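Local coordinates for envelope polyprotein (Puumala orthohantavirus, PDB 5FXU) that forms the ectodomain of the Gn envelope glycoprotein, part of the antigenic hantaviral surface, and probably acts together with its partner glycoprotein in virus entry, at residues A[192-197]-A[342-347]; A[206-211]-A[228-233]. All coordinates share one frame; numbering follows the deposited sequence.

Contact 1 of 2, residues A[192-197]-A[342-347]; sequences RCFLIA and PLTWTG
Leu343 O receives the shortest polar bond of this contact, from Leu195 N at 2.8 Å, with the N-H pointing almost straight at the oxygen (167°). It belongs to an antiparallel pairing of strands 185-197 and 340-354 deep in the Gn head. Cys193 and Trp345 form the hydrogen-bonded pair: Cys193 N gives to Trp345 O at 2.9 Å and Trp345 N returns a bond to Cys193 O at 3.0 Å. Non-hydrogen-bonded pairs flank it, Arg192 with Thr346 and Phe194 with Thr344, and their side chains share one face of the sheet. There the aliphatic part of Arg192 runs alongside Thr346, while its guanidinium reaches Ser23 and Gly235 O. Phe194 brings ring atom CD2 to the methyl CG2 of Thr344 at 3.9 Å, and its ring meets Phe126 edge-to-face; Thr344 OG1 turns to Asp113. Cys193 and Trp345 occupy the other face, packed against helix 249-260 through Met258. Trp345 places CE3 4.1 Å from the disulfide sulfur Cys193 SG, an oblique sulfur-aromatic contact set by a chi1 of -176° that turns CG away from the residue's own N, and its NE1 bonds to Ala261 O. Gly347 N lies over the rim of one indole face. Where the pairing ends, Leu195 and Leu343 cross at about a right angle, and their CD2 methyls meet at 4.0 Å.

Contact 2 of 2, residues A[206-211]-A[228-233]; sequences MKLEKS and GYYICL
Met206 O accepts the backbone N-H of Gly228 at 3.0 Å, a fairly straight bond (160°) that joins the turn before helix 208-216 to the start of strand 228-234. The same oxygen takes a weak bond from Leu208 N, which closes an inverse gamma turn centred on Lys207, the N-cap residue of the helix. Two side chains continue the contact beyond this polar link. The Met206 chain is bent at both chi2 and chi3, which brings its terminal methyl CE to Tyr229 CD1 at 3.7 Å; the two side chains run side by side in the same direction. Leu208 points toward the strand. Its CB sits 3.6 Å from Gly228 O, and the chain leaves on the side of its own carbonyl carbon (chi1 180°), bringing methyl CD2 to Tyr230 CE2 at 3.7 Å. That methyl approaches the ring obliquely, and the leucine and tyrosine side chains cross at about a right angle.

Further out, Tyr229 stacks on Tyr242 and hydrogen-bonds through OH to Glu100. Leu208 also touches Leu195 and Leu341, so it joins the helix start to strands 185-197 and 340-354 as well. Overall this is a helix start packed on a sheet: the N-terminal end of helix 208-216 and the inverse gamma turn before it lie against the first residues of strand 228-234, which follows in the chain, within the Gn head.

Contacts 1 and 2 have centres about 9 Å apart and meet through neighbouring strands 185-197 and 228-234. The Cys193-Cys232 disulfide, SG to SG 2.1 Å, ties them covalently, and backbone bonds between the strands pair Phe194 with Ile231 and Ile196 with Tyr229. Strand 185-197 thus lies between 228-234 and 340-354. A probable hydrogen bond of 2.6 Å between Tyr230 OH and Pro342 O reaches across that middle strand, and Tyr230 CD1 packs 3.6 Å from Phe194 C. Along the chain, contact 2 is nested within the loop that contact 1 closes. Contact 1 lies near the centre of the chain; the side chain of Trp345 is about 14 Å from a NAG sugar of a glycan attached to the protein itself.

Contact 1 of 2, residues A[192-197]-A[342-347]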
loop_
_atom_site.group_PDB
_atom_site.type_symbol
_atom_site.label_atom_id
_atom_site.label_comp_id
_atom_site.label_asym_id
_atom_site.label_seq_id
_atom_site.Cartn_x
_atom_site.Cartn_y
_atom_site.Cartn_z
ATOM N N ARG A 192 0.502 -5.917 -4.911
ATOM C CA ARG A 192 0.247 -4.598 -4.310
ATOM C C ARG A 192 -0.943 -4.659 -3.370
ATOM O O ARG A 192 -1.996 -5.127 -3.760
ATOM C CB ARG A 192 -0.007 -3.537 -5.386
ATOM C CG ARG A 192 1.265 -3.083 -6.056
ATOM C CD ARG A 192 1.207 -2.490 -7.444
ATOM N NE ARG A 192 0.896 -3.365 -8.568
ATOM C CZ ARG A 192 0.994 -3.005 -9.839
ATOM N NH1 ARG A 192 1.421 -1.788 -10.175
ATOM N NH2 ARG A 192 0.679 -3.879 -10.782
ATOM N N CYS A 193 -0.731 -4.187 -2.142
ATOM C CA CYS A 193 -1.666 -4.335 -1.042
ATOM C C CYS A 193 -1.967 -3.013 -0.351
ATOM O O CYS A 193 -1.082 -2.192 -0.193
ATOM C CB CYS A 193 -1.075 -5.257 0.029
ATOM S SG CYS A 193 -0.665 -6.904 -0.526
ATOM N N PHE A 194 -3.216 -2.857 0.082
ATOM C CA PHE A 194 -3.713 -1.642 0.722
ATOM C C PHE A 194 -4.273 -2.015 2.072
ATOM O O PHE A 194 -5.004 -2.987 2.196
ATOM C CB PHE A 194 -4.756 -0.957 -0.171
ATOM C CG PHE A 194 -4.238 -0.714 -1.555
ATOM C CD1 PHE A 194 -4.219 -1.754 -2.493
ATOM C CD2 PHE A 194 -3.662 0.493 -1.888
ATOM C CE1 PHE A 194 -3.655 -1.563 -3.750
ATOM C CE2 PHE A 194 -3.119 0.697 -3.154
ATOM C CZ PHE A 194 -3.093 -0.324 -4.083
ATOM N N LEU A 195 -3.877 -1.263 3.087
ATOM C CA LEU A 195 -4.335 -1.483 4.436
ATOM C C LEU A 195 -5.732 -0.934 4.646
ATOM O O LEU A 195 -5.970 0.259 4.426
ATOM C CB LEU A 195 -3.381 -0.797 5.426
ATOM C CG LEU A 195 -3.721 -1.020 6.892
ATOM C CD1 LEU A 195 -3.488 -2.453 7.287
ATOM C CD2 LEU A 195 -2.834 -0.153 7.739
ATOM N N ILE A 196 -6.623 -1.774 5.148
ATOM C CA ILE A 196 -8.023 -1.406 5.372
ATOM C C ILE A 196 -8.319 -1.511 6.865
ATOM O O ILE A 196 -8.101 -2.576 7.461
ATOM C CB ILE A 196 -8.955 -2.378 4.630
ATOM C CG1 ILE A 196 -8.571 -2.565 3.145
ATOM C CG2 ILE A 196 -10.410 -1.969 4.785
ATOM C CD1 ILE A 196 -8.534 -1.308 2.332
ATOM N N ALA A 197 -8.821 -0.439 7.472
ATOM C CA ALA A 197 -9.287 -0.466 8.856
ATOM C C ALA A 197 -10.701 -1.030 8.943
ATOM O O ALA A 197 -11.629 -0.530 8.298
ATOM C CB ALA A 197 -9.274 0.921 9.432
ATOM N N PRO A 342 2.381 -0.555 7.400
ATOM C CA PRO A 342 2.341 0.426 6.330
ATOM C C PRO A 342 0.976 0.474 5.638
ATOM O O PRO A 342 0.278 -0.552 5.567
ATOM C CB PRO A 342 3.429 -0.062 5.383
ATOM C CG PRO A 342 3.454 -1.560 5.589
ATOM C CD PRO A 342 3.178 -1.745 7.046
ATOM N N LEU A 343 0.625 1.653 5.112
ATOM C CA LEU A 343 -0.647 1.859 4.412
ATOM C C LEU A 343 -0.730 1.115 3.090
ATOM O O LEU A 343 -1.792 0.604 2.732
ATOM C CB LEU A 343 -0.922 3.349 4.169
ATOM C CG LEU A 343 -1.234 4.222 5.367
ATOM C CD1 LEU A 343 -2.112 5.375 4.889
ATOM C CD2 LEU A 343 -1.902 3.503 6.524
ATOM N N THR A 344 0.379 1.099 2.362
ATOM C CA THR A 344 0.515 0.311 1.147
ATOM C C THR A 344 1.783 -0.513 1.229
ATOM O O THR A 344 2.693 -0.178 1.978
ATOM C CB THR A 344 0.589 1.171 -0.119
ATOM O OG1 THR A 344 1.851 1.855 -0.171
ATOM C CG2 THR A 344 -0.571 2.171 -0.157
ATOM N N TRP A 345 1.811 -1.601 0.475
ATOM C CA TRP A 345 2.925 -2.545 0.503
ATOM C C TRP A 345 3.042 -3.187 -0.870
ATOM O O TRP A 345 2.049 -3.688 -1.411
ATOM C CB TRP A 345 2.697 -3.632 1.563
ATOM C CG TRP A 345 3.865 -4.581 1.714
ATOM C CD1 TRP A 345 4.914 -4.439 2.556
ATOM C CD2 TRP A 345 4.084 -5.793 0.994
ATOM N NE1 TRP A 345 5.786 -5.494 2.416
ATOM C CE2 TRP A 345 5.304 -6.340 1.457
ATOM C CE3 TRP A 345 3.369 -6.477 0.003
ATOM C CZ2 TRP A 345 5.833 -7.552 0.963
ATOM C CZ3 TRP A 345 3.891 -7.694 -0.496
ATOM C CH2 TRP A 345 5.105 -8.214 -0.010
ATOM N N THR A 346 4.246 -3.136 -1.425
ATOM C CA THR A 346 4.541 -3.676 -2.732
ATOM C C THR A 346 5.673 -4.685 -2.563
ATOM O O THR A 346 6.713 -4.391 -1.960
ATOM C CB THR A 346 4.909 -2.554 -3.737
ATOM O OG1 THR A 346 3.815 -1.618 -3.837
ATOM C CG2 THR A 346 5.160 -3.119 -5.114
ATOM N N GLY A 347 5.447 -5.894 -3.075
ATOM C CA GLY A 347 6.449 -6.948 -3.058
ATOM C C GLY A 347 6.212 -7.987 -4.126
ATOM O O GLY A 347 5.452 -7.764 -5.053
#

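Contact 2 of 2, residues A[206-211]-A[228-233]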
loop_
_atom_site.group_PDB
_atom_site.type_symbol
_atom_site.label_atom_id
_atom_site.label_comp_id
_atom_site.label_asym_id
_atom_site.label_seq_id
_atom_site.Cartn_x
_atom_site.Cartn_y
_atom_site.Cartn_z
ATOM N N MET A 206 -9.841 -9.925 13.581
ATOM C CA MET A 206 -9.321 -8.801 12.797
ATOM C C MET A 206 -8.029 -8.214 13.355
ATOM O O MET A 206 -7.543 -7.217 12.806
ATOM C CB MET A 206 -10.343 -7.670 12.722
ATOM C CG MET A 206 -11.723 -8.065 12.229
ATOM S SD MET A 206 -11.760 -8.803 10.598
ATOM C CE MET A 206 -11.098 -7.406 9.696
ATOM N N LYS A 207 -7.454 -8.832 14.397
ATOM C CA LYS A 207 -6.196 -8.340 14.999
ATOM C C LYS A 207 -4.992 -8.719 14.098
ATOM O O LYS A 207 -4.249 -9.681 14.336
ATOM C CB LYS A 207 -6.026 -8.763 16.486
ATOM C CG LYS A 207 -6.475 -7.769 17.596
ATOM C CD LYS A 207 -7.964 -7.722 17.836
ATOM C CE LYS A 207 -8.323 -7.497 19.314
ATOM N NZ LYS A 207 -8.137 -6.079 19.698
ATOM N N LEU A 208 -4.808 -7.912 13.050
ATOM C CA LEU A 208 -3.812 -8.173 12.012
ATOM C C LEU A 208 -2.376 -8.333 12.540
ATOM O O LEU A 208 -1.668 -9.248 12.112
ATOM C CB LEU A 208 -3.885 -7.086 10.947
ATOM C CG LEU A 208 -2.926 -7.146 9.763
ATOM C CD1 LEU A 208 -3.105 -8.457 9.009
ATOM C CD2 LEU A 208 -3.171 -5.953 8.853
ATOM N N GLU A 209 -1.955 -7.489 13.481
ATOM C CA GLU A 209 -0.584 -7.563 13.978
ATOM C C GLU A 209 -0.336 -8.837 14.784
ATOM O O GLU A 209 0.798 -9.341 14.808
ATOM C CB GLU A 209 -0.212 -6.324 14.790
ATOM C CG GLU A 209 1.255 -6.222 15.189
ATOM C CD GLU A 209 2.244 -6.363 14.028
ATOM O OE1 GLU A 209 1.967 -5.893 12.908
ATOM O OE2 GLU A 209 3.342 -6.910 14.245
ATOM N N LYS A 210 -1.383 -9.383 15.414
ATOM C CA LYS A 210 -1.274 -10.702 16.060
ATOM C C LYS A 210 -0.917 -11.798 15.067
ATOM O O LYS A 210 -0.125 -12.694 15.398
ATOM C CB LYS A 210 -2.541 -11.077 16.832
ATOM C CG LYS A 210 -2.794 -10.210 18.070
ATOM C CD LYS A 210 -3.818 -10.853 19.004
ATOM C CE LYS A 210 -3.987 -10.097 20.359
ATOM N NZ LYS A 210 -2.805 -9.482 21.067
ATOM N N SER A 211 -1.451 -11.720 13.849
ATOM C CA SER A 211 -1.094 -12.683 12.815
ATOM C C SER A 211 0.374 -12.611 12.493
ATOM O O SER A 211 1.040 -13.640 12.422
ATOM C CB SER A 211 -1.908 -12.483 11.537
ATOM O OG SER A 211 -3.304 -12.417 11.811
ATOM N N GLY A 228 -7.959 -4.708 11.299
ATOM C CA GLY A 228 -7.996 -4.464 9.874
ATOM C C GLY A 228 -7.386 -5.587 9.087
ATOM O O GLY A 228 -7.185 -6.686 9.598
ATOM N N TYR A 229 -7.113 -5.317 7.828
ATOM C CA TYR A 229 -6.646 -6.352 6.922
ATOM C C TYR A 229 -6.048 -5.723 5.712
ATOM O O TYR A 229 -6.171 -4.526 5.535
ATOM C CB TYR A 229 -7.798 -7.270 6.511
ATOM C CG TYR A 229 -8.938 -6.627 5.782
ATOM C CD1 TYR A 229 -10.011 -6.069 6.473
ATOM C CD2 TYR A 229 -8.987 -6.634 4.395
ATOM C CE1 TYR A 229 -11.086 -5.483 5.786
ATOM C CE2 TYR A 229 -10.054 -6.065 3.704
ATOM C CZ TYR A 229 -11.090 -5.498 4.409
ATOM O OH TYR A 229 -12.118 -4.939 3.716
ATOM N N TYR A 230 -5.376 -6.525 4.891
ATOM C CA TYR A 230 -4.870 -6.019 3.628
ATOM C C TYR A 230 -5.741 -6.582 2.496
ATOM O O TYR A 230 -6.169 -7.734 2.555
ATOM C CB TYR A 230 -3.382 -6.371 3.424
ATOM C CG TYR A 230 -2.405 -5.491 4.162
ATOM C CD1 TYR A 230 -1.985 -4.277 3.610
ATOM C CD2 TYR A 230 -1.864 -5.873 5.367
ATOM C CE1 TYR A 230 -1.059 -3.481 4.253
ATOM C CE2 TYR A 230 -0.953 -5.082 6.019
ATOM C CZ TYR A 230 -0.543 -3.881 5.473
ATOM O OH TYR A 230 0.376 -3.097 6.136
ATOM N N ILE A 231 -5.945 -5.755 1.463
ATOM C CA ILE A 231 -6.551 -6.193 0.220
ATOM C C ILE A 231 -5.511 -5.983 -0.862
ATOM O O ILE A 231 -4.907 -4.915 -0.945
ATOM C CB ILE A 231 -7.909 -5.494 -0.016
ATOM C CG1 ILE A 231 -8.747 -6.294 -0.980
ATOM C CG2 ILE A 231 -7.750 -4.042 -0.461
ATOM C CD1 ILE A 231 -9.400 -7.517 -0.335
ATOM N N CYS A 232 -5.248 -7.026 -1.652
ATOM C CA CYS A 232 -4.097 -7.055 -2.550
ATOM C C CYS A 232 -4.547 -7.410 -3.931
ATOM O O CYS A 232 -5.551 -8.106 -4.110
ATOM C CB CYS A 232 -3.049 -8.097 -2.087
ATOM S SG CYS A 232 -2.493 -7.900 -0.365
ATOM N N LEU A 233 -3.794 -6.939 -4.916
ATOM C CA LEU A 233 -3.983 -7.364 -6.280
ATOM C C LEU A 233 -2.679 -7.953 -6.734
ATOM O O LEU A 233 -1.615 -7.424 -6.419
ATOM C CB LEU A 233 -4.390 -6.206 -7.182
ATOM C CG LEU A 233 -5.844 -5.738 -7.268
ATOM C CD1 LEU A 233 -6.932 -6.788 -7.154
ATOM C CD2 LEU A 233 -6.030 -4.723 -6.178
#